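Local structure of carbohydrate deacetylase Agd3 (Neosartorya fumigata, 6NWZ) at residues A[380-393]-A[405-419]. The protein probably removes N-acetyl groups from galactosaminogalactan, the exopolysaccharide of the Aspergillus fumigatus biofilm, as a metal-dependent deacetylase. Sequence-based numbering, arbitrary orientation.
Sequences RDAFGHISHTFTHE and KEISFNQAWLKQVGL. With ZN (zinc ion), chain L.
Helix 400-417 packs on strand 384-387 and on the zinc-binding loop that follows it, a buried strand-helix contact inside the beta-alpha-beta unit 384-387, 400-417, 424-426 of the deacetylase domain. The loop carries an HxxxH pair, H388 and H392, whose NE2 atoms bind zinc at 2.2 and 2.4 Å; D256 also binds this ion. Both imidazoles belong to the loop, while E406 of the helix binds that loop twice, through its backbone O, which accepts from F390 N in the carbonyl plane, and through its carboxylate. With CG beside the backbone N and the chain bent at chi2 (-70°), E406 brings this carboxylate against the backbone of residues 391-393. There OE2 accepts the T391 amide on its syn side, 29° out of the carboxylate plane, and more weakly the E393 amide; OE1 accepts from W351 NE1. These amide bonds flank H392 in sequence and tie the zinc loop to the helix. One turn on, N410 ND2 donates to S387 OG at 2.7 Å, nearly straight (167°) and in the amide plane, while its OD1 accepts from G306 N. S387 OG also takes the T389 amide, making an ST turn where the strand ends. F390 crosses F409 and W413 obliquely: CB of F409 sits over one face of its ring, 3.9 Å from the centroid, and W413 CB approaches CE1. At the other end L419 CD2 reaches R380 CG and the H385 ring, whose NE2 donates to R380 O in the ring plane. Just past the helix, R380, salt-bridged to D381, donates from NH1 to G418 O at 3.2 Å, from above the carbonyl plane.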
ATOM      1  N   ARG A 380      21.318  17.061   0.804  1.00 35.43           N
ATOM      2  CA  ARG A 380      20.009  17.406   0.261  1.00 27.75           C
ATOM      3  C   ARG A 380      19.551  16.387  -0.774  1.00 40.44           C
ATOM      4  O   ARG A 380      18.399  15.938  -0.754  1.00 37.75           O
ATOM      5  CB  ARG A 380      20.061  18.798  -0.360  1.00 26.52           C
ATOM      6  CG  ARG A 380      18.821  19.174  -1.136  1.00 39.07           C
ATOM      7  CD  ARG A 380      19.114  20.339  -2.057  1.00 41.21           C
ATOM      8  NE  ARG A 380      20.145  19.993  -3.029  1.00 45.33           N
ATOM      9  CZ  ARG A 380      20.734  20.868  -3.838  1.00 53.22           C
ATOM     10  NH1 ARG A 380      20.400  22.152  -3.790  1.00 45.98           N
ATOM     11  NH2 ARG A 380      21.661  20.458  -4.692  1.00 50.74           N
ATOM     12  N   ASP A 381      20.441  16.012  -1.688  1.00 38.40           N
ATOM     13  CA  ASP A 381      20.051  15.175  -2.813  1.00 35.22           C
ATOM     14  C   ASP A 381      19.918  13.703  -2.448  1.00 41.45           C
ATOM     15  O   ASP A 381      19.536  12.899  -3.305  1.00 46.40           O
ATOM     16  CB  ASP A 381      21.049  15.350  -3.960  1.00 28.26           C
ATOM     17  CG  ASP A 381      21.005  16.746  -4.562  1.00 46.69           C
ATOM     18  OD1 ASP A 381      19.914  17.359  -4.582  1.00 48.58           O
ATOM     19  OD2 ASP A 381      22.062  17.229  -5.023  1.00 53.20           O
ATOM     20  N   ALA A 382      20.206  13.326  -1.208  1.00 33.81           N
ATOM     21  CA  ALA A 382      19.988  11.955  -0.776  1.00 26.45           C
ATOM     22  C   ALA A 382      18.602  11.734  -0.179  1.00 38.93           C
ATOM     23  O   ALA A 382      18.225  10.583   0.066  1.00 35.42           O
ATOM     24  CB  ALA A 382      21.060  11.549   0.238  1.00 24.76           C
ATOM     25  N   PHE A 383      17.835  12.799   0.044  1.00 27.86           N
ATOM     26  CA  PHE A 383      16.526  12.710   0.672  1.00 29.80           C
ATOM     27  C   PHE A 383      15.468  13.352  -0.219  1.00 38.29           C
ATOM     28  O   PHE A 383      15.776  14.116  -1.138  1.00 42.72           O
ATOM     29  CB  PHE A 383      16.524  13.397   2.050  1.00 23.15           C
ATOM     30  CG  PHE A 383      17.415  12.734   3.069  1.00 31.22           C
ATOM     31  CD1 PHE A 383      18.794  12.867   3.001  1.00 33.71           C
ATOM     32  CD2 PHE A 383      16.871  11.987   4.101  1.00 21.67           C
ATOM     33  CE1 PHE A 383      19.610  12.264   3.936  1.00 25.45           C
ATOM     34  CE2 PHE A 383      17.682  11.382   5.041  1.00 21.51           C
ATOM     35  CZ  PHE A 383      19.051  11.520   4.960  1.00 30.61           C
ATOM     36  N   GLY A 384      14.203  13.030   0.069  1.00 27.29           N
ATOM     37  CA  GLY A 384      13.096  13.748  -0.522  1.00 25.43           C
ATOM     38  C   GLY A 384      12.707  14.966   0.303  1.00 35.84           C
ATOM     39  O   GLY A 384      12.962  15.039   1.505  1.00 33.93           O
ATOM     40  N   HIS A 385      12.077  15.937  -0.353  1.00 34.97           N
ATOM     41  CA  HIS A 385      11.758  17.197   0.300  1.00 34.74           C
ATOM     42  C   HIS A 385      10.371  17.669  -0.106  1.00 34.90           C
ATOM     43  O   HIS A 385      10.000  17.602  -1.282  1.00 45.67           O
ATOM     44  CB  HIS A 385      12.810  18.260  -0.033  1.00 25.91           C
ATOM     45  CG  HIS A 385      14.209  17.815   0.261  1.00 40.55           C
ATOM     46  ND1 HIS A 385      14.802  17.989   1.493  1.00 25.20           N
ATOM     47  CD2 HIS A 385      15.114  17.161  -0.503  1.00 30.87           C
ATOM     48  CE1 HIS A 385      16.021  17.481   1.468  1.00 29.28           C
ATOM     49  NE2 HIS A 385      16.236  16.974   0.267  1.00 40.37           N
ATOM     50  N   ILE A 386       9.611  18.146   0.880  1.00 30.60           N
ATOM     51  CA  ILE A 386       8.268  18.664   0.648  1.00 28.06           C
ATOM     52  C   ILE A 386       7.960  19.659   1.758  1.00 35.99           C
ATOM     53  O   ILE A 386       8.562  19.619   2.834  1.00 36.52           O
ATOM     54  CB  ILE A 386       7.225  17.518   0.596  1.00 30.68           C
ATOM     55  CG1 ILE A 386       5.891  18.022   0.038  1.00 37.94           C
ATOM     56  CG2 ILE A 386       7.077  16.880   1.969  1.00 26.30           C
ATOM     57  CD1 ILE A 386       4.775  17.017   0.149  1.00 39.31           C
ATOM     58  N   SER A 387       7.029  20.575   1.490  1.00 47.31           N
ATOM     59  CA  SER A 387       6.676  21.611   2.453  1.00 36.14           C
ATOM     60  C   SER A 387       5.714  21.083   3.510  1.00 39.15           C
ATOM     61  O   SER A 387       4.783  20.331   3.208  1.00 47.30           O
ATOM     62  CB  SER A 387       6.041  22.813   1.751  1.00 34.06           C
ATOM     63  OG  SER A 387       5.586  23.770   2.698  1.00 36.70           O
ATOM     64  N   HIS A 388       5.935  21.504   4.754  1.00 41.02           N
ATOM     65  CA  HIS A 388       5.070  21.180   5.883  1.00 37.92           C
ATOM     66  C   HIS A 388       4.520  22.455   6.525  1.00 38.43           C
ATOM     67  O   HIS A 388       4.254  22.492   7.730  1.00 34.59           O
ATOM     68  CB  HIS A 388       5.830  20.329   6.903  1.00 32.53           C
ATOM     69  CG  HIS A 388       4.952  19.621   7.888  1.00 38.84           C
ATOM     70  ND1 HIS A 388       3.826  18.917   7.517  1.00 39.24           N
ATOM     71  CD2 HIS A 388       5.049  19.493   9.233  1.00 35.74           C
ATOM     72  CE1 HIS A 388       3.262  18.394   8.592  1.00 37.26           C
ATOM     73  NE2 HIS A 388       3.986  18.729   9.647  1.00 37.23           N
ATOM     74  N   THR A 389       4.345  23.501   5.704  1.00 35.77           N
ATOM     75  CA  THR A 389       3.989  24.873   6.087  1.00 36.90           C
ATOM     76  C   THR A 389       5.109  25.570   6.852  1.00 39.85           C
ATOM     77  O   THR A 389       6.025  24.921   7.373  1.00 45.35           O
ATOM     78  CB  THR A 389       2.694  24.930   6.905  1.00 43.27           C
ATOM     79  OG1 THR A 389       2.904  24.357   8.202  1.00 54.63           O
ATOM     80  CG2 THR A 389       1.582  24.194   6.185  1.00 46.22           C
ATOM     81  N   PHE A 390       5.043  26.900   6.923  1.00 37.00           N
ATOM     82  CA  PHE A 390       6.162  27.668   7.459  1.00 43.39           C
ATOM     83  C   PHE A 390       6.231  27.552   8.979  1.00 49.47           C
ATOM     84  O   PHE A 390       7.243  27.108   9.532  1.00 53.73           O
ATOM     85  CB  PHE A 390       6.051  29.130   7.018  1.00 37.25           C
ATOM     86  CG  PHE A 390       7.274  29.954   7.320  1.00 47.54           C
ATOM     87  CD1 PHE A 390       8.493  29.658   6.734  1.00 46.62           C
ATOM     88  CD2 PHE A 390       7.199  31.037   8.181  1.00 54.25           C
ATOM     89  CE1 PHE A 390       9.617  30.421   7.011  1.00 41.91           C
ATOM     90  CE2 PHE A 390       8.318  31.803   8.461  1.00 42.64           C
ATOM     91  CZ  PHE A 390       9.526  31.495   7.877  1.00 42.27           C
ATOM     92  N   THR A 391       5.155  27.923   9.671  1.00 43.44           N
ATOM     93  CA  THR A 391       5.157  27.990  11.127  1.00 48.42           C
ATOM     94  C   THR A 391       4.461  26.810  11.786  1.00 44.56           C
ATOM     95  O   THR A 391       4.400  26.758  13.020  1.00 42.33           O
ATOM     96  CB  THR A 391       4.498  29.292  11.597  1.00 47.05           C
ATOM     97  OG1 THR A 391       3.072  29.163  11.527  1.00 47.72           O
ATOM     98  CG2 THR A 391       4.924  30.438  10.711  1.00 39.94           C
ATOM     99  N   HIS A 392       3.932  25.871  11.001  1.00 41.56           N
ATOM    100  CA  HIS A 392       3.178  24.724  11.512  1.00 39.64           C
ATOM    101  C   HIS A 392       1.881  25.157  12.193  1.00 50.50           C
ATOM    102  O   HIS A 392       1.393  24.486  13.106  1.00 44.70           O
ATOM    103  CB  HIS A 392       4.028  23.872  12.459  1.00 42.41           C
ATOM    104  CG  HIS A 392       3.454  22.519  12.731  1.00 44.34           C
ATOM    105  ND1 HIS A 392       2.336  22.332  13.516  1.00 44.34           N
ATOM    106  CD2 HIS A 392       3.837  21.287  12.319  1.00 35.29           C
ATOM    107  CE1 HIS A 392       2.055  21.043  13.577  1.00 45.00           C
ATOM    108  NE2 HIS A 392       2.951  20.388  12.859  1.00 40.00           N
ATOM    109  N   GLU A 393       1.307  26.274  11.747  1.00 62.10           N
ATOM    110  CA  GLU A 393       0.039  26.740  12.297  1.00 51.26           C
ATOM    111  C   GLU A 393      -1.085  25.784  11.920  1.00 48.74           C
ATOM    112  O   GLU A 393      -1.228  25.406  10.752  1.00 50.71           O
ATOM    113  CB  GLU A 393      -0.284  28.147  11.792  1.00 48.21           C
ATOM    114  CG  GLU A 393      -1.637  28.682  12.264  1.00 43.76           C
ATOM    115  CD  GLU A 393      -1.977  30.036  11.665  1.00 59.34           C
ATOM    116  OE1 GLU A 393      -1.226  30.503  10.784  1.00 63.09           O
ATOM    117  OE2 GLU A 393      -2.995  30.636  12.074  1.00 55.98           O
ATOM    118  N   LYS A 405       0.085  32.858   3.920  1.00 57.59           N
ATOM    119  CA  LYS A 405       1.463  33.065   4.337  1.00 53.46           C
ATOM    120  C   LYS A 405       2.114  31.770   4.810  1.00 57.40           C
ATOM    121  O   LYS A 405       3.326  31.594   4.640  1.00 48.17           O
ATOM    122  CB  LYS A 405       1.521  34.138   5.427  1.00 48.29           C
ATOM    123  CG  LYS A 405       1.088  35.514   4.935  1.00 48.46           C
ATOM    124  CD  LYS A 405       1.399  36.612   5.937  1.00 51.87           C
ATOM    125  CE  LYS A 405       0.395  36.635   7.078  1.00 61.88           C
ATOM    126  NZ  LYS A 405      -0.978  37.016   6.640  1.00 58.74           N
ATOM    127  N   GLU A 406       1.332  30.849   5.383  1.00 54.70           N
ATOM    128  CA  GLU A 406       1.884  29.557   5.783  1.00 49.80           C
ATOM    129  C   GLU A 406       2.502  28.825   4.598  1.00 48.40           C
ATOM    130  O   GLU A 406       3.532  28.155   4.740  1.00 49.25           O
ATOM    131  CB  GLU A 406       0.798  28.697   6.430  1.00 53.47           C
ATOM    132  CG  GLU A 406       0.413  29.119   7.834  1.00 52.60           C
ATOM    133  CD  GLU A 406       1.511  28.849   8.840  1.00 56.76           C
ATOM    134  OE1 GLU A 406       1.777  29.737   9.680  1.00 56.45           O
ATOM    135  OE2 GLU A 406       2.107  27.752   8.787  1.00 54.45           O
ATOM    136  N   ILE A 407       1.891  28.943   3.424  1.00 51.55           N
ATOM    137  CA  ILE A 407       2.386  28.276   2.222  1.00 46.75           C
ATOM    138  C   ILE A 407       3.466  29.100   1.533  1.00 50.61           C
ATOM    139  O   ILE A 407       4.559  28.603   1.252  1.00 49.69           O
ATOM    140  CB  ILE A 407       1.213  27.980   1.261  1.00 39.86           C
ATOM    141  CG1 ILE A 407       0.146  27.133   1.954  1.00 39.71           C
ATOM    142  CG2 ILE A 407       1.714  27.290   0.001  1.00 39.03           C
ATOM    143  CD1 ILE A 407       0.656  25.792   2.432  1.00 38.05           C
ATOM    144  N   SER A 408       3.180  30.375   1.259  1.00 54.19           N
ATOM    145  CA  SER A 408       4.090  31.184   0.452  1.00 52.32           C
ATOM    146  C   SER A 408       5.425  31.410   1.153  1.00 56.27           C
ATOM    147  O   SER A 408       6.480  31.384   0.506  1.00 55.33           O
ATOM    148  CB  SER A 408       3.426  32.513   0.107  1.00 46.96           C
ATOM    149  OG  SER A 408       2.777  33.059   1.241  1.00 72.85           O
ATOM    150  N   PHE A 409       5.408  31.649   2.466  1.00 48.38           N
ATOM    151  CA  PHE A 409       6.662  31.862   3.182  1.00 48.13           C
ATOM    152  C   PHE A 409       7.546  30.626   3.114  1.00 48.71           C
ATOM    153  O   PHE A 409       8.753  30.727   2.871  1.00 52.94           O
ATOM    154  CB  PHE A 409       6.388  32.236   4.639  1.00 50.17           C
ATOM    155  CG  PHE A 409       6.164  33.705   4.863  1.00 49.20           C
ATOM    156  CD1 PHE A 409       5.150  34.378   4.201  1.00 44.94           C
ATOM    157  CD2 PHE A 409       6.955  34.409   5.759  1.00 59.64           C
ATOM    158  CE1 PHE A 409       4.939  35.728   4.419  1.00 58.20           C
ATOM    159  CE2 PHE A 409       6.748  35.761   5.982  1.00 45.75           C
ATOM    160  CZ  PHE A 409       5.739  36.419   5.312  1.00 50.23           C
ATOM    161  N   ASN A 410       6.960  29.449   3.325  1.00 45.84           N
ATOM    162  CA  ASN A 410       7.745  28.226   3.261  1.00 36.31           C
ATOM    163  C   ASN A 410       8.238  27.958   1.844  1.00 40.74           C
ATOM    164  O   ASN A 410       9.297  27.349   1.666  1.00 42.53           O
ATOM    165  CB  ASN A 410       6.922  27.050   3.782  1.00 34.66           C
ATOM    166  CG  ASN A 410       7.764  26.029   4.515  1.00 41.47           C
ATOM    167  OD1 ASN A 410       8.656  26.381   5.290  1.00 44.19           O
ATOM    168  ND2 ASN A 410       7.491  24.753   4.270  1.00 41.79           N
ATOM    169  N   GLN A 411       7.490  28.403   0.831  1.00 36.22           N
ATOM    170  CA  GLN A 411       7.960  28.272  -0.545  1.00 37.06           C
ATOM    171  C   GLN A 411       9.174  29.159  -0.791  1.00 48.08           C
ATOM    172  O   GLN A 411      10.161  28.724  -1.397  1.00 40.91           O
ATOM    173  CB  GLN A 411       6.836  28.618  -1.526  1.00 37.49           C
ATOM    174  CG  GLN A 411       5.701  27.609  -1.571  1.00 38.97           C
ATOM    175  CD  GLN A 411       4.491  28.115  -2.339  1.00 46.60           C
ATOM    176  OE1 GLN A 411       3.714  27.330  -2.887  1.00 54.75           O
ATOM    177  NE2 GLN A 411       4.320  29.432  -2.376  1.00 51.23           N
ATOM    178  N   ALA A 412       9.116  30.412  -0.328  1.00 50.26           N
ATOM    179  CA  ALA A 412      10.246  31.316  -0.505  1.00 47.31           C
ATOM    180  C   ALA A 412      11.456  30.839   0.283  1.00 48.75           C
ATOM    181  O   ALA A 412      12.593  30.942  -0.191  1.00 55.57           O
ATOM    182  CB  ALA A 412       9.858  32.734  -0.089  1.00 40.04           C
ATOM    183  N   TRP A 413      11.225  30.309   1.486  1.00 51.84           N
ATOM    184  CA  TRP A 413      12.320  29.759   2.276  1.00 49.77           C
ATOM    185  C   TRP A 413      12.949  28.555   1.582  1.00 45.42           C
ATOM    186  O   TRP A 413      14.180  28.445   1.514  1.00 52.35           O
ATOM    187  CB  TRP A 413      11.816  29.386   3.671  1.00 34.96           C
ATOM    188  CG  TRP A 413      12.840  28.691   4.514  1.00 46.62           C
ATOM    189  CD1 TRP A 413      13.855  29.271   5.221  1.00 49.86           C
ATOM    190  CD2 TRP A 413      12.947  27.281   4.741  1.00 40.55           C
ATOM    191  NE1 TRP A 413      14.589  28.307   5.873  1.00 48.11           N
ATOM    192  CE2 TRP A 413      14.051  27.077   5.595  1.00 46.28           C
ATOM    193  CE3 TRP A 413      12.218  26.172   4.304  1.00 39.05           C
ATOM    194  CZ2 TRP A 413      14.440  25.809   6.019  1.00 38.61           C
ATOM    195  CZ3 TRP A 413      12.606  24.913   4.729  1.00 48.23           C
ATOM    196  CH2 TRP A 413      13.708  24.743   5.577  1.00 44.53           C
ATOM    197  N   LEU A 414      12.124  27.644   1.058  1.00 40.30           N
ATOM    198  CA  LEU A 414      12.659  26.504   0.319  1.00 41.02           C
ATOM    199  C   LEU A 414      13.443  26.948  -0.909  1.00 44.81           C
ATOM    200  O   LEU A 414      14.386  26.265  -1.321  1.00 42.19           O
ATOM    201  CB  LEU A 414      11.528  25.562  -0.096  1.00 32.06           C
ATOM    202  CG  LEU A 414      10.922  24.680   0.995  1.00 37.90           C
ATOM    203  CD1 LEU A 414       9.640  24.015   0.508  1.00 31.13           C
ATOM    204  CD2 LEU A 414      11.930  23.637   1.432  1.00 34.48           C
ATOM    205  N   LYS A 415      13.066  28.079  -1.505  1.00 50.43           N
ATOM    206  CA  LYS A 415      13.766  28.571  -2.685  1.00 39.62           C
ATOM    207  C   LYS A 415      15.070  29.262  -2.303  1.00 50.16           C
ATOM    208  O   LYS A 415      16.114  29.008  -2.914  1.00 54.00           O
ATOM    209  CB  LYS A 415      12.858  29.516  -3.476  1.00 39.24           C
ATOM    210  CG  LYS A 415      13.531  30.198  -4.664  1.00 42.17           C
ATOM    211  CD  LYS A 415      12.530  31.013  -5.475  1.00 51.42           C
ATOM    212  CE  LYS A 415      13.227  32.026  -6.374  1.00 56.57           C
ATOM    213  NZ  LYS A 415      14.211  31.382  -7.283  1.00 68.55           N
ATOM    214  N   GLN A 416      15.027  30.135  -1.290  1.00 49.90           N
ATOM    215  CA  GLN A 416      16.236  30.837  -0.862  1.00 42.96           C
ATOM    216  C   GLN A 416      17.278  29.861  -0.339  1.00 41.53           C
ATOM    217  O   GLN A 416      18.471  29.989  -0.636  1.00 50.12           O
ATOM    218  CB  GLN A 416      15.899  31.869   0.218  1.00 37.48           C
ATOM    219  CG  GLN A 416      17.128  32.430   0.934  1.00 37.51           C
ATOM    220  CD  GLN A 416      16.788  33.358   2.090  1.00 47.10           C
ATOM    221  OE1 GLN A 416      16.248  32.929   3.110  1.00 44.18           O
ATOM    222  NE2 GLN A 416      17.120  34.635   1.939  1.00 45.58           N
ATOM    223  N   VAL A 417      16.840  28.875   0.440  1.00 46.00           N
ATOM    224  CA  VAL A 417      17.765  27.942   1.062  1.00 43.28           C
ATOM    225  C   VAL A 417      18.256  26.882   0.077  1.00 41.59           C
ATOM    226  O   VAL A 417      19.294  26.253   0.320  1.00 42.83           O
ATOM    227  CB  VAL A 417      17.069  27.379   2.313  1.00 41.32           C
ATOM    228  CG1 VAL A 417      17.156  25.871   2.392  1.00 34.69           C
ATOM    229  CG2 VAL A 417      17.639  28.045   3.555  1.00 41.89           C
ATOM    230  N   GLY A 418      17.564  26.705  -1.049  1.00 43.32           N
ATOM    231  CA  GLY A 418      18.007  25.826  -2.111  1.00 41.97           C
ATOM    232  C   GLY A 418      17.401  24.440  -2.109  1.00 47.71           C
ATOM    233  O   GLY A 418      17.715  23.643  -3.005  1.00 36.26           O
ATOM    234  N   LEU A 419      16.541  24.126  -1.139  1.00 44.65           N
ATOM    235  CA  LEU A 419      15.989  22.779  -1.056  1.00 46.12           C
ATOM    236  C   LEU A 419      15.113  22.447  -2.257  1.00 45.24           C
ATOM    237  O   LEU A 419      15.026  21.279  -2.651  1.00 51.46           O
ATOM    238  CB  LEU A 419      15.206  22.616   0.246  1.00 43.58           C
ATOM    239  CG  LEU A 419      16.078  22.549   1.500  1.00 45.19           C
ATOM    240  CD1 LEU A 419      15.235  22.525   2.769  1.00 28.24           C
ATOM    241  CD2 LEU A 419      16.998  21.337   1.432  1.00 34.52           C
TER
HETATM  242 ZN    ZN L 913       3.686  18.358  11.824  1.00 54.98          ZN